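Local coordinates for putative cell invasion protein with MAC/Perforin domain (Bacteroides thetaiotaomicron VPI-5482, PDB 3KK7), which is of unknown exact function but, as a member of the membrane-attack complex/perforin family, may act on membranes, possibly by forming pores, at residues I164-G169 against Y251-K256; G270-G275 against I318-W323; M479-N484 against D517-I522; T487-I492 against C500-D505. One frame throughout, in Å; residues are numbered along the deposited sequence.

Contact 1: residues I164-G169 against Y251-K256; sequences IEVVNG and YEWKNK
The indole of W253 meets strand 164-169 with its six-membered ring, whose rim at CH2 carries the carbonyl O of E165 in the ring plane at 3.9 Å. One face of the indole is covered from within its own segment, where CB of K256 sits over the centre. The methyls of the strand arrive obliquely: CG2 of I164 is pressed to 3.4 Å from CZ3 of W253, a tight approach, and CG2 of V166 lies 4.0 Å from CH2 of the same ring. The phenol of Y251 is met obliquely as well, CD1 of I164 standing 3.9 Å from its CD2. I164 thus serves two rings by dividing its branches: with chi1 at -62° CG1 stays beside the backbone N and carries CD1 to Y251, while CG2, opposite that N, turns to W253. No hydrogen bond joins the segments, and their strand axes pass 10.8 Å apart at 28°, as expected of layers packed through side chains. In the MACPF fold strand 157-173 belongs to the large bent antiparallel sheet; residues 251-256 come from the insertion between strands 220-230 and 288-298, probably the counterpart of the second membrane-inserting cluster of pore-forming relatives. L272 of the neighbouring small-sheet strand touches both I164 and W253, and L324 of helix 321-326 lies against V166 and W253.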
loop_
_atom_site.group_PDB
_atom_site.type_symbol
_atom_site.label_atom_id
_atom_site.label_comp_id
_atom_site.label_asym_id
_atom_site.label_seq_id
_atom_site.Cartn_x
_atom_site.Cartn_y
_atom_site.Cartn_z
ATOM N N ILE A 164 -23.850 9.060 9.546
ATOM C CA ILE A 164 -24.483 9.335 10.822
ATOM C C ILE A 164 -23.692 8.509 11.799
ATOM O O ILE A 164 -23.692 7.278 11.691
ATOM C CB ILE A 164 -25.968 8.898 10.806
ATOM C CG1 ILE A 164 -26.717 9.697 9.743
ATOM C CG2 ILE A 164 -26.620 9.057 12.185
ATOM C CD1 ILE A 164 -28.188 9.445 9.695
ATOM N N GLU A 165 -23.011 9.177 12.725
ATOM C CA GLU A 165 -22.048 8.514 13.612
ATOM C C GLU A 165 -22.267 8.851 15.079
ATOM O O GLU A 165 -22.359 10.034 15.464
ATOM C CB GLU A 165 -20.618 8.926 13.238
ATOM C CG GLU A 165 -20.303 8.644 11.812
ATOM C CD GLU A 165 -18.862 8.893 11.413
ATOM O OE1 GLU A 165 -18.154 9.749 12.008
ATOM O OE2 GLU A 165 -18.460 8.220 10.456
ATOM N N VAL A 166 -22.348 7.819 15.903
ATOM C CA VAL A 166 -22.251 8.035 17.329
ATOM C C VAL A 166 -20.818 7.651 17.697
ATOM O O VAL A 166 -20.395 6.503 17.532
ATOM C CB VAL A 166 -23.278 7.264 18.085
ATOM C CG1 VAL A 166 -23.144 7.577 19.590
ATOM C CG2 VAL A 166 -24.630 7.652 17.571
ATOM N N VAL A 167 -20.049 8.644 18.118
ATOM C CA VAL A 167 -18.634 8.446 18.321
ATOM C C VAL A 167 -18.399 8.296 19.802
ATOM O O VAL A 167 -18.874 9.096 20.630
ATOM C CB VAL A 167 -17.796 9.571 17.691
ATOM C CG1 VAL A 167 -16.329 9.382 18.001
ATOM C CG2 VAL A 167 -18.036 9.598 16.183
ATOM N N ASN A 168 -17.686 7.229 20.130
ATOM C CA ASN A 168 -17.451 6.915 21.513
ATOM C C ASN A 168 -15.989 6.824 21.892
ATOM O O ASN A 168 -15.635 7.029 23.046
ATOM C CB ASN A 168 -18.147 5.622 21.843
ATOM C CG ASN A 168 -18.478 5.517 23.283
ATOM O OD1 ASN A 168 -19.333 6.265 23.786
ATOM N ND2 ASN A 168 -17.821 4.586 23.973
ATOM N N GLY A 169 -15.137 6.537 20.922
ATOM C CA GLY A 169 -13.730 6.424 21.188
ATOM C C GLY A 169 -12.842 6.766 20.020
ATOM O O GLY A 169 -13.290 7.090 18.910
ATOM N N TYR A 251 -33.597 12.520 5.905
ATOM C CA TYR A 251 -33.417 11.754 7.117
ATOM C C TYR A 251 -33.834 12.594 8.288
ATOM O O TYR A 251 -33.992 13.785 8.159
ATOM C CB TYR A 251 -31.980 11.256 7.236
ATOM C CG TYR A 251 -31.024 12.289 7.699
ATOM C CD1 TYR A 251 -30.427 13.156 6.795
ATOM C CD2 TYR A 251 -30.711 12.415 9.050
ATOM C CE1 TYR A 251 -29.541 14.132 7.209
ATOM C CE2 TYR A 251 -29.821 13.401 9.486
ATOM C CZ TYR A 251 -29.241 14.258 8.555
ATOM O OH TYR A 251 -28.362 15.225 8.966
ATOM N N GLU A 252 -34.041 11.962 9.430
ATOM C CA GLU A 252 -34.396 12.687 10.618
ATOM C C GLU A 252 -33.659 12.131 11.829
ATOM O O GLU A 252 -33.723 10.942 12.113
ATOM C CB GLU A 252 -35.906 12.640 10.838
ATOM C CG GLU A 252 -36.408 13.823 11.633
ATOM C CD GLU A 252 -37.877 13.722 11.981
ATOM O OE1 GLU A 252 -38.232 12.810 12.760
ATOM O OE2 GLU A 252 -38.662 14.554 11.485
ATOM N N TRP A 253 -32.941 13.003 12.524
ATOM C CA TRP A 253 -32.352 12.668 13.809
ATOM C C TRP A 253 -32.929 13.649 14.841
ATOM O O TRP A 253 -32.462 14.782 14.946
ATOM C CB TRP A 253 -30.819 12.738 13.737
ATOM C CG TRP A 253 -30.101 11.976 14.829
ATOM C CD1 TRP A 253 -30.652 11.430 15.958
ATOM C CD2 TRP A 253 -28.691 11.723 14.919
ATOM N NE1 TRP A 253 -29.678 10.832 16.723
ATOM C CE2 TRP A 253 -28.470 10.994 16.110
ATOM C CE3 TRP A 253 -27.598 12.019 14.099
ATOM C CZ2 TRP A 253 -27.210 10.569 16.507
ATOM C CZ3 TRP A 253 -26.340 11.594 14.494
ATOM C CH2 TRP A 253 -26.160 10.869 15.688
ATOM N N LYS A 254 -33.985 13.231 15.549
ATOM C CA LYS A 254 -34.561 14.029 16.644
ATOM C C LYS A 254 -33.769 13.792 17.914
ATOM O O LYS A 254 -33.516 12.641 18.258
ATOM C CB LYS A 254 -35.989 13.616 16.961
ATOM C CG LYS A 254 -37.028 13.912 15.910
ATOM C CD LYS A 254 -38.427 14.054 16.568
ATOM C CE LYS A 254 -39.518 13.438 15.726
ATOM N NZ LYS A 254 -39.440 11.952 15.815
ATOM N N ASN A 255 -33.408 14.861 18.624
ATOM C CA ASN A 255 -32.747 14.744 19.942
ATOM C C ASN A 255 -31.419 13.970 19.861
ATOM O O ASN A 255 -31.246 12.966 20.550
ATOM C CB ASN A 255 -33.690 14.072 20.979
ATOM C CG ASN A 255 -35.161 14.517 20.840
ATOM O OD1 ASN A 255 -35.517 15.661 21.140
ATOM N ND2 ASN A 255 -36.018 13.595 20.398
ATOM N N LYS A 256 -30.481 14.453 19.041
ATOM C CA LYS A 256 -29.242 13.700 18.729
ATOM C C LYS A 256 -28.220 13.679 19.891
ATOM O O LYS A 256 -27.092 14.168 19.774
ATOM C CB LYS A 256 -28.619 14.165 17.384
ATOM C CG LYS A 256 -27.753 15.444 17.393
ATOM C CD LYS A 256 -27.780 16.212 16.053
ATOM C CE LYS A 256 -27.089 15.488 14.903
ATOM N NZ LYS A 256 -25.633 15.825 14.741
#

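Contact 2: residues G270-G275 against I318-W323; sequences GNLSIG and IDLTPW
The hydroxyl of T321 is placed by a chi1 of -59°, which keeps OG1 beside its own backbone N and sends CG2 away from it, to 3.6 Å from the carbonyl O of G270. From there OG1 accepts the N-H of L272 at 3.1 Å and gives its proton to OD1 of D319 at 2.7 Å, meeting that carboxylate on its syn side, 18° out of plane. A valine in place of T321 removes OG1 and would probably leave the L272 N-H and the D319 carboxylate without this shared mate. L272, extended at chi1 and turned at chi2 (66°), lays CD2 across CB of L320, 3.9 Å off, and brings the same methyl to the indole edge of W323 at CZ3. I274 and I318 lie side by side, CG2 of the former 3.9 Å from CB of the latter, over their hydrogen-bonded pair. L320, whose N-H bonds to L272 O at 2.7 Å, is the N-cap residue, and through it the edge strand 318-319 runs into helix 321-326, a strand-to-helix junction of the MACPF domain.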
loop_
_atom_site.group_PDB
_atom_site.type_symbol
_atom_site.label_atom_id
_atom_site.label_comp_id
_atom_site.label_asym_id
_atom_site.label_seq_id
_atom_site.Cartn_x
_atom_site.Cartn_y
_atom_site.Cartn_z
ATOM N N GLY A 270 -33.402 9.383 21.548
ATOM C CA GLY A 270 -33.482 9.979 20.210
ATOM C C GLY A 270 -34.098 9.049 19.163
ATOM O O GLY A 270 -34.056 7.828 19.317
ATOM N N ASN A 271 -34.688 9.623 18.113
ATOM C CA ASN A 271 -35.300 8.857 17.029
ATOM C C ASN A 271 -34.508 9.092 15.773
ATOM O O ASN A 271 -34.120 10.219 15.490
ATOM C CB ASN A 271 -36.749 9.290 16.786
ATOM C CG ASN A 271 -37.767 8.390 17.490
ATOM O OD1 ASN A 271 -38.531 7.672 16.820
ATOM N ND2 ASN A 271 -37.796 8.427 18.825
ATOM N N LEU A 272 -34.254 8.032 15.021
ATOM C CA LEU A 272 -33.488 8.142 13.781
ATOM C C LEU A 272 -34.184 7.393 12.629
ATOM O O LEU A 272 -34.563 6.222 12.756
ATOM C CB LEU A 272 -32.050 7.632 13.987
ATOM C CG LEU A 272 -31.135 7.664 12.755
ATOM C CD1 LEU A 272 -30.891 9.097 12.351
ATOM C CD2 LEU A 272 -29.826 6.931 13.001
ATOM N N SER A 273 -34.348 8.067 11.503
ATOM C CA SER A 273 -34.935 7.410 10.348
ATOM C C SER A 273 -34.429 8.041 9.100
ATOM O O SER A 273 -34.098 9.227 9.090
ATOM C CB SER A 273 -36.453 7.504 10.369
ATOM O OG SER A 273 -36.880 8.847 10.263
ATOM N N ILE A 274 -34.374 7.230 8.049
ATOM C CA ILE A 274 -33.991 7.693 6.712
ATOM C C ILE A 274 -35.195 7.471 5.792
ATOM O O ILE A 274 -35.970 6.534 6.009
ATOM C CB ILE A 274 -32.755 6.951 6.213
ATOM C CG1 ILE A 274 -32.239 7.548 4.924
ATOM C CG2 ILE A 274 -33.058 5.478 6.017
ATOM C CD1 ILE A 274 -30.887 6.938 4.515
ATOM N N GLY A 275 -35.347 8.339 4.791
ATOM C CA GLY A 275 -36.494 8.324 3.881
ATOM C C GLY A 275 -37.312 9.588 4.073
ATOM O O GLY A 275 -37.311 10.167 5.149
ATOM N N ILE A 318 -36.939 3.712 6.523
ATOM C CA ILE A 318 -36.423 2.784 7.492
ATOM C C ILE A 318 -36.228 3.490 8.817
ATOM O O ILE A 318 -35.594 4.541 8.859
ATOM C CB ILE A 318 -35.066 2.273 7.076
ATOM C CG1 ILE A 318 -35.102 1.766 5.627
ATOM C CG2 ILE A 318 -34.608 1.193 8.058
ATOM C CD1 ILE A 318 -33.712 1.323 5.091
ATOM N N ASP A 319 -36.753 2.893 9.888
ATOM C CA ASP A 319 -36.597 3.381 11.256
ATOM C C ASP A 319 -35.313 2.787 11.828
ATOM O O ASP A 319 -35.227 1.570 11.989
ATOM C CB ASP A 319 -37.811 2.935 12.102
ATOM C CG ASP A 319 -37.773 3.439 13.551
ATOM O OD1 ASP A 319 -37.233 4.540 13.827
ATOM O OD2 ASP A 319 -38.323 2.724 14.418
ATOM N N LEU A 320 -34.316 3.626 12.119
ATOM C CA LEU A 320 -33.106 3.140 12.762
ATOM C C LEU A 320 -33.135 3.362 14.287
ATOM O O LEU A 320 -32.102 3.222 14.960
ATOM C CB LEU A 320 -31.859 3.771 12.134
ATOM C CG LEU A 320 -31.637 3.399 10.660
ATOM C CD1 LEU A 320 -30.575 4.296 10.018
ATOM C CD2 LEU A 320 -31.301 1.930 10.525
ATOM N N THR A 321 -34.305 3.670 14.851
ATOM C CA THR A 321 -34.354 4.001 16.264
ATOM C C THR A 321 -33.829 2.857 17.142
ATOM O O THR A 321 -32.960 3.095 17.954
ATOM C CB THR A 321 -35.736 4.524 16.706
ATOM O OG1 THR A 321 -36.044 5.695 15.938
ATOM C CG2 THR A 321 -35.738 4.887 18.193
ATOM N N PRO A 322 -34.296 1.610 16.936
ATOM C CA PRO A 322 -33.750 0.494 17.729
ATOM C C PRO A 322 -32.244 0.370 17.601
ATOM O O PRO A 322 -31.556 0.142 18.605
ATOM C CB PRO A 322 -34.437 -0.741 17.142
ATOM C CG PRO A 322 -35.700 -0.207 16.554
ATOM C CD PRO A 322 -35.316 1.140 15.988
ATOM N N TRP A 323 -31.733 0.509 16.379
ATOM C CA TRP A 323 -30.293 0.444 16.175
ATOM C C TRP A 323 -29.555 1.576 16.930
ATOM O O TRP A 323 -28.520 1.344 17.567
ATOM C CB TRP A 323 -29.945 0.474 14.687
ATOM C CG TRP A 323 -28.520 0.604 14.464
ATOM C CD1 TRP A 323 -27.585 -0.396 14.476
ATOM C CD2 TRP A 323 -27.813 1.813 14.211
ATOM N NE1 TRP A 323 -26.334 0.129 14.231
ATOM C CE2 TRP A 323 -26.455 1.483 14.061
ATOM C CE3 TRP A 323 -28.201 3.136 14.070
ATOM C CZ2 TRP A 323 -25.485 2.434 13.800
ATOM C CZ3 TRP A 323 -27.246 4.076 13.807
ATOM C CH2 TRP A 323 -25.897 3.723 13.670
#

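Contact 3: residues M479-N484 against D517-I522; sequences MYKFKN and DWVNGI
K481 and I522 cross with the lysine chain running over the isoleucine toward the end of helix 516-521. With chi1 at 74°, CG of K481 stands between its backbone N and carbonyl carbon, and the extended chain beyond it aims NZ at V519 O, 2.8 Å away. The ammonium approaches from above the carbonyl plane, 38° out of it. CB of K481 rests 3.7 Å from CG2 of I522 and CE passes 3.4 Å from I522 O. CG2 of I522 is also wedged against the backbone of strand 480-484, 3.4 Å from C of Y480. A second crossing pairs M479, present as selenomethionine, with W518: the chain bends at its last torsion, and SE lies 4.1 Å from CZ2, obliquely placed in a Met-aromatic contact. CD1 of I522 lies over one face of that indole, toward its rim, and comes 4.2 Å from CB of M479, so I522 touches K481 through CG2 and the M479-W518 pair through CD1. I492 of the adjacent strand touches M479, V519 and I522 alike, fastening the helix onto the D3-domain sheet. Beyond the helix bond, K481 makes a cation-pi contact with W490. The ammonium of K481, a buried residue, is thus met by a carbonyl in the last turn of a helix, where the dipole would probably favour positive charge, and by the W490 ring; both can stabilise the charge but neither neutralises it.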
loop_
_atom_site.group_PDB
_atom_site.type_symbol
_atom_site.label_atom_id
_atom_site.label_comp_id
_atom_site.label_asym_id
_atom_site.label_seq_id
_atom_site.Cartn_x
_atom_site.Cartn_y
_atom_site.Cartn_z
HETATM N N MSE A 479 31.689 -9.793 3.976
HETATM C CA MSE A 479 30.387 -9.853 4.610
HETATM C C MSE A 479 30.214 -10.726 5.807
HETATM O O MSE A 479 30.909 -11.718 5.989
HETATM C CB MSE A 479 29.383 -10.242 3.563
HETATM C CG MSE A 479 29.538 -9.327 2.411
HETATM SE SE MSE A 479 27.981 -9.139 1.436
HETATM C CE MSE A 479 26.763 -8.227 2.651
ATOM N N TYR A 480 29.257 -10.310 6.624
ATOM C CA TYR A 480 28.831 -11.048 7.787
ATOM C C TYR A 480 27.318 -11.193 7.698
ATOM O O TYR A 480 26.671 -10.548 6.883
ATOM C CB TYR A 480 29.200 -10.300 9.066
ATOM C CG TYR A 480 30.690 -10.110 9.296
ATOM C CD1 TYR A 480 31.418 -11.008 10.060
ATOM C CD2 TYR A 480 31.355 -9.004 8.773
ATOM C CE1 TYR A 480 32.777 -10.817 10.288
ATOM C CE2 TYR A 480 32.704 -8.806 8.992
ATOM C CZ TYR A 480 33.405 -9.715 9.746
ATOM O OH TYR A 480 34.737 -9.511 9.954
ATOM N N LYS A 481 26.758 -12.042 8.543
ATOM C CA LYS A 481 25.323 -12.232 8.560
ATOM C C LYS A 481 24.846 -12.511 9.985
ATOM O O LYS A 481 25.627 -12.944 10.854
ATOM C CB LYS A 481 24.937 -13.395 7.641
ATOM C CG LYS A 481 25.279 -14.744 8.229
ATOM C CD LYS A 481 25.115 -15.894 7.257
ATOM C CE LYS A 481 25.298 -17.223 7.984
ATOM N NZ LYS A 481 25.268 -18.336 7.036
ATOM N N PHE A 482 23.560 -12.266 10.211
ATOM C CA PHE A 482 22.907 -12.719 11.435
ATOM C C PHE A 482 21.404 -12.884 11.187
ATOM O O PHE A 482 20.843 -12.257 10.273
ATOM C CB PHE A 482 23.171 -11.758 12.601
ATOM C CG PHE A 482 22.414 -10.468 12.503
ATOM C CD1 PHE A 482 22.891 -9.426 11.714
ATOM C CD2 PHE A 482 21.215 -10.294 13.194
ATOM C CE1 PHE A 482 22.183 -8.216 11.622
ATOM C CE2 PHE A 482 20.490 -9.093 13.101
ATOM C CZ PHE A 482 20.969 -8.051 12.316
ATOM N N LYS A 483 20.771 -13.731 11.998
ATOM C CA LYS A 483 19.336 -13.923 11.932
ATOM C C LYS A 483 18.625 -13.194 13.052
ATOM O O LYS A 483 18.959 -13.390 14.212
ATOM C CB LYS A 483 18.981 -15.405 12.009
ATOM C CG LYS A 483 17.571 -15.683 11.566
ATOM C CD LYS A 483 17.273 -17.157 11.493
ATOM C CE LYS A 483 17.040 -17.734 12.859
ATOM N NZ LYS A 483 16.311 -19.005 12.718
ATOM N N ASN A 484 17.629 -12.383 12.702
ATOM C CA ASN A 484 16.715 -11.791 13.680
ATOM C C ASN A 484 15.783 -12.889 14.197
ATOM O O ASN A 484 15.080 -13.536 13.430
ATOM C CB ASN A 484 15.915 -10.652 13.038
ATOM C CG ASN A 484 15.007 -9.939 14.017
ATOM O OD1 ASN A 484 14.144 -10.555 14.643
ATOM N ND2 ASN A 484 15.184 -8.629 14.147
ATOM N N ASP A 517 25.512 -21.768 -1.220
ATOM C CA ASP A 517 26.880 -22.087 -0.811
ATOM C C ASP A 517 27.522 -20.862 -0.216
ATOM O O ASP A 517 27.893 -20.855 0.959
ATOM C CB ASP A 517 27.733 -22.572 -1.983
ATOM C CG ASP A 517 27.429 -23.995 -2.378
ATOM O OD1 ASP A 517 26.593 -24.644 -1.710
ATOM O OD2 ASP A 517 28.028 -24.466 -3.365
ATOM N N TRP A 518 27.620 -19.814 -1.022
ATOM C CA TRP A 518 28.241 -18.579 -0.575
ATOM C C TRP A 518 27.751 -18.110 0.802
ATOM O O TRP A 518 28.542 -17.821 1.697
ATOM C CB TRP A 518 28.001 -17.494 -1.600
ATOM C CG TRP A 518 28.448 -16.167 -1.138
ATOM C CD1 TRP A 518 29.567 -15.879 -0.413
ATOM C CD2 TRP A 518 27.804 -14.923 -1.401
ATOM N NE1 TRP A 518 29.648 -14.530 -0.193
ATOM C CE2 TRP A 518 28.581 -13.918 -0.796
ATOM C CE3 TRP A 518 26.643 -14.561 -2.096
ATOM C CZ2 TRP A 518 28.230 -12.573 -0.851
ATOM C CZ3 TRP A 518 26.294 -13.211 -2.169
ATOM C CH2 TRP A 518 27.080 -12.236 -1.547
ATOM N N VAL A 519 26.447 -18.056 0.970
ATOM C CA VAL A 519 25.880 -17.557 2.202
ATOM C C VAL A 519 26.211 -18.429 3.415
ATOM O O VAL A 519 26.429 -17.917 4.510
ATOM C CB VAL A 519 24.352 -17.367 2.045
ATOM C CG1 VAL A 519 23.694 -17.139 3.405
ATOM C CG2 VAL A 519 24.072 -16.197 1.058
ATOM N N ASN A 520 26.261 -19.743 3.215
ATOM C CA ASN A 520 26.609 -20.657 4.295
ATOM C C ASN A 520 28.023 -20.399 4.799
ATOM O O ASN A 520 28.290 -20.548 5.985
ATOM C CB ASN A 520 26.484 -22.122 3.858
ATOM C CG ASN A 520 25.040 -22.583 3.683
ATOM O OD1 ASN A 520 24.105 -22.069 4.303
ATOM N ND2 ASN A 520 24.863 -23.589 2.849
ATOM N N GLY A 521 28.923 -20.019 3.897
ATOM C CA GLY A 521 30.299 -19.680 4.264
ATOM C C GLY A 521 30.448 -18.353 4.992
ATOM O O GLY A 521 31.421 -18.158 5.722
ATOM N N ILE A 522 29.490 -17.439 4.796
ATOM C CA ILE A 522 29.525 -16.122 5.440
ATOM C C ILE A 522 29.539 -16.268 6.975
ATOM O O ILE A 522 28.690 -16.970 7.541
ATOM C CB ILE A 522 28.317 -15.226 4.993
ATOM C CG1 ILE A 522 28.484 -14.793 3.526
ATOM C CG2 ILE A 522 28.157 -13.999 5.916
ATOM C CD1 ILE A 522 27.336 -13.918 2.977
#

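Contact 4: residues T487-I492 against C500-D505; sequences TNIWYI and CFAYYD
W490 and Y503 are cross-strand neighbours, side by side on one face of an antiparallel hairpin, CB of the tryptophan lying over the phenol face, toward its rim, 4.1 Å from the ring centroid. Here the packing is close: Y503 N and W490 O bond at 3.0 Å, and CD1 of I492 reaches CE1 of Y503 at 3.9 Å. Y503 can offer its ring to both because a chi1 of 62° stands CG between backbone N and carbonyl carbon. On the other face of the sheet CD1 of Y491 meets CB of A502 at 3.6 Å. The N488 and D505 end is looser and partly exposed; NE1 of W490 lies 3.0 Å from OD1 of D505, at the indole edge. An alanine at W490 keeps CB over Y503 but is likely to lose the indole's packing on CE2 of Y503, opening a gap beside D505. The hairpin is flanked by strands 480-484 and 537-540; Y197 of helix 190-198 covers I489, A502 and Y504, and V519 of helix 516-521 touches I492 and Y503.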
loop_
_atom_site.group_PDB
_atom_site.type_symbol
_atom_site.label_atom_id
_atom_site.label_comp_id
_atom_site.label_asym_id
_atom_site.label_seq_id
_atom_site.Cartn_x
_atom_site.Cartn_y
_atom_site.Cartn_z
ATOM N N THR A 487 11.793 -12.301 13.854
ATOM C CA THR A 487 11.198 -12.285 12.531
ATOM C C THR A 487 11.718 -13.383 11.607
ATOM O O THR A 487 11.135 -13.618 10.570
ATOM C CB THR A 487 11.481 -10.940 11.884
ATOM O OG1 THR A 487 12.889 -10.823 11.663
ATOM C CG2 THR A 487 11.045 -9.821 12.783
ATOM N N ASN A 488 12.815 -14.036 11.992
ATOM C CA ASN A 488 13.482 -15.055 11.178
ATOM C C ASN A 488 13.983 -14.554 9.831
ATOM O O ASN A 488 13.959 -15.263 8.842
ATOM C CB ASN A 488 12.627 -16.330 11.057
ATOM C CG ASN A 488 12.762 -17.227 12.299
ATOM O OD1 ASN A 488 13.882 -17.557 12.704
ATOM N ND2 ASN A 488 11.636 -17.609 12.909
ATOM N N ILE A 489 14.469 -13.326 9.813
ATOM C CA ILE A 489 15.072 -12.767 8.616
ATOM C C ILE A 489 16.579 -12.831 8.781
ATOM O O ILE A 489 17.114 -12.570 9.870
ATOM C CB ILE A 489 14.615 -11.315 8.362
ATOM C CG1 ILE A 489 13.085 -11.290 8.194
ATOM C CG2 ILE A 489 15.316 -10.739 7.141
ATOM C CD1 ILE A 489 12.494 -9.924 8.047
ATOM N N TRP A 490 17.251 -13.232 7.708
ATOM C CA TRP A 490 18.696 -13.191 7.650
ATOM C C TRP A 490 19.055 -11.832 7.103
ATOM O O TRP A 490 18.417 -11.356 6.167
ATOM C CB TRP A 490 19.252 -14.274 6.732
ATOM C CG TRP A 490 19.402 -15.618 7.381
ATOM C CD1 TRP A 490 18.631 -16.714 7.159
ATOM C CD2 TRP A 490 20.399 -16.014 8.333
ATOM N NE1 TRP A 490 19.073 -17.767 7.917
ATOM C CE2 TRP A 490 20.155 -17.370 8.651
ATOM C CE3 TRP A 490 21.480 -15.364 8.939
ATOM C CZ2 TRP A 490 20.942 -18.090 9.564
ATOM C CZ3 TRP A 490 22.273 -16.087 9.852
ATOM C CH2 TRP A 490 21.992 -17.430 10.152
ATOM N N TYR A 491 20.037 -11.194 7.723
ATOM C CA TYR A 491 20.569 -9.928 7.240
ATOM C C TYR A 491 22.053 -10.159 6.990
ATOM O O TYR A 491 22.818 -10.444 7.931
ATOM C CB TYR A 491 20.349 -8.806 8.251
ATOM C CG TYR A 491 18.916 -8.462 8.483
ATOM C CD1 TYR A 491 18.263 -7.576 7.644
ATOM C CD2 TYR A 491 18.201 -9.013 9.533
ATOM C CE1 TYR A 491 16.919 -7.238 7.837
ATOM C CE2 TYR A 491 16.852 -8.678 9.733
ATOM C CZ TYR A 491 16.230 -7.790 8.871
ATOM O OH TYR A 491 14.918 -7.436 9.025
ATOM N N ILE A 492 22.417 -10.107 5.706
ATOM C CA ILE A 492 23.795 -10.242 5.249
ATOM C C ILE A 492 24.286 -8.836 4.931
ATOM O O ILE A 492 23.715 -8.150 4.087
ATOM C CB ILE A 492 23.899 -11.169 4.036
ATOM C CG1 ILE A 492 23.180 -12.480 4.364
ATOM C CG2 ILE A 492 25.344 -11.436 3.688
ATOM C CD1 ILE A 492 23.469 -13.632 3.406
ATOM N N CYS A 500 23.422 -4.124 2.598
ATOM C CA CYS A 500 22.914 -5.323 3.195
ATOM C C CYS A 500 21.780 -5.978 2.382
ATOM O O CYS A 500 20.812 -5.309 1.992
ATOM C CB CYS A 500 22.424 -4.989 4.602
ATOM S SG CYS A 500 21.388 -6.262 5.369
ATOM N N PHE A 501 21.909 -7.290 2.146
ATOM C CA PHE A 501 20.866 -8.082 1.507
ATOM C C PHE A 501 20.139 -8.853 2.586
ATOM O O PHE A 501 20.777 -9.544 3.392
ATOM C CB PHE A 501 21.414 -9.074 0.468
ATOM C CG PHE A 501 22.284 -8.457 -0.604
ATOM C CD1 PHE A 501 21.994 -7.225 -1.154
ATOM C CD2 PHE A 501 23.394 -9.147 -1.089
ATOM C CE1 PHE A 501 22.809 -6.665 -2.163
ATOM C CE2 PHE A 501 24.231 -8.594 -2.091
ATOM C CZ PHE A 501 23.925 -7.355 -2.625
ATOM N N ALA A 502 18.805 -8.751 2.596
ATOM C CA ALA A 502 17.965 -9.482 3.569
ATOM C C ALA A 502 17.098 -10.569 2.905
ATOM O O ALA A 502 16.803 -10.489 1.723
ATOM C CB ALA A 502 17.076 -8.490 4.352
ATOM N N TYR A 503 16.695 -11.579 3.671
ATOM C CA TYR A 503 15.728 -12.590 3.192
ATOM C C TYR A 503 15.177 -13.422 4.352
ATOM O O TYR A 503 15.916 -13.730 5.291
ATOM C CB TYR A 503 16.306 -13.518 2.083
ATOM C CG TYR A 503 17.506 -14.405 2.445
ATOM C CD1 TYR A 503 18.806 -14.033 2.120
ATOM C CD2 TYR A 503 17.330 -15.645 3.068
ATOM C CE1 TYR A 503 19.908 -14.864 2.449
ATOM C CE2 TYR A 503 18.408 -16.468 3.400
ATOM C CZ TYR A 503 19.686 -16.076 3.088
ATOM O OH TYR A 503 20.744 -16.900 3.417
ATOM N N TYR A 504 13.887 -13.767 4.282
ATOM C CA TYR A 504 13.276 -14.696 5.242
ATOM C C TYR A 504 13.972 -16.062 5.168
ATOM O O TYR A 504 14.426 -16.459 4.106
ATOM C CB TYR A 504 11.773 -14.838 4.998
ATOM C CG TYR A 504 11.134 -15.816 5.954
ATOM C CD1 TYR A 504 10.797 -15.440 7.257
ATOM C CD2 TYR A 504 10.922 -17.150 5.576
ATOM C CE1 TYR A 504 10.246 -16.368 8.152
ATOM C CE2 TYR A 504 10.371 -18.083 6.464
ATOM C CZ TYR A 504 10.042 -17.686 7.736
ATOM O OH TYR A 504 9.504 -18.620 8.582
ATOM N N ASP A 505 14.049 -16.758 6.305
ATOM C CA ASP A 505 14.859 -17.966 6.444
ATOM C C ASP A 505 14.203 -19.215 5.857
ATOM O O ASP A 505 13.660 -20.080 6.569
ATOM C CB ASP A 505 15.234 -18.211 7.913
ATOM C CG ASP A 505 16.302 -19.285 8.079
ATOM O OD1 ASP A 505 16.945 -19.654 7.078
ATOM O OD2 ASP A 505 16.532 -19.747 9.215
#

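In the fold
Following the chain from the N terminus, contact 1 comes first, closing a loop of 81 residues from the main MACPF sheet to the small three-stranded sheet. Contact 2 then opens and closes in series, with 42 residues between its segments; strands 251-254 and 271-274 are neighbours there, E252 N lying 2.8 Å from S273 O, so the two contacts share the small sheet, which contact 1 lays against the large one. About 64 Å from contact 2 between centres, on the opposite side of the chain's centre, contact 3 joins strand 480-484 to helix 516-521 in the D3 region. Contact 4, a short hairpin, is nested within that loop and shares its sheet through F482 O and Y491 N, 2.9 Å apart.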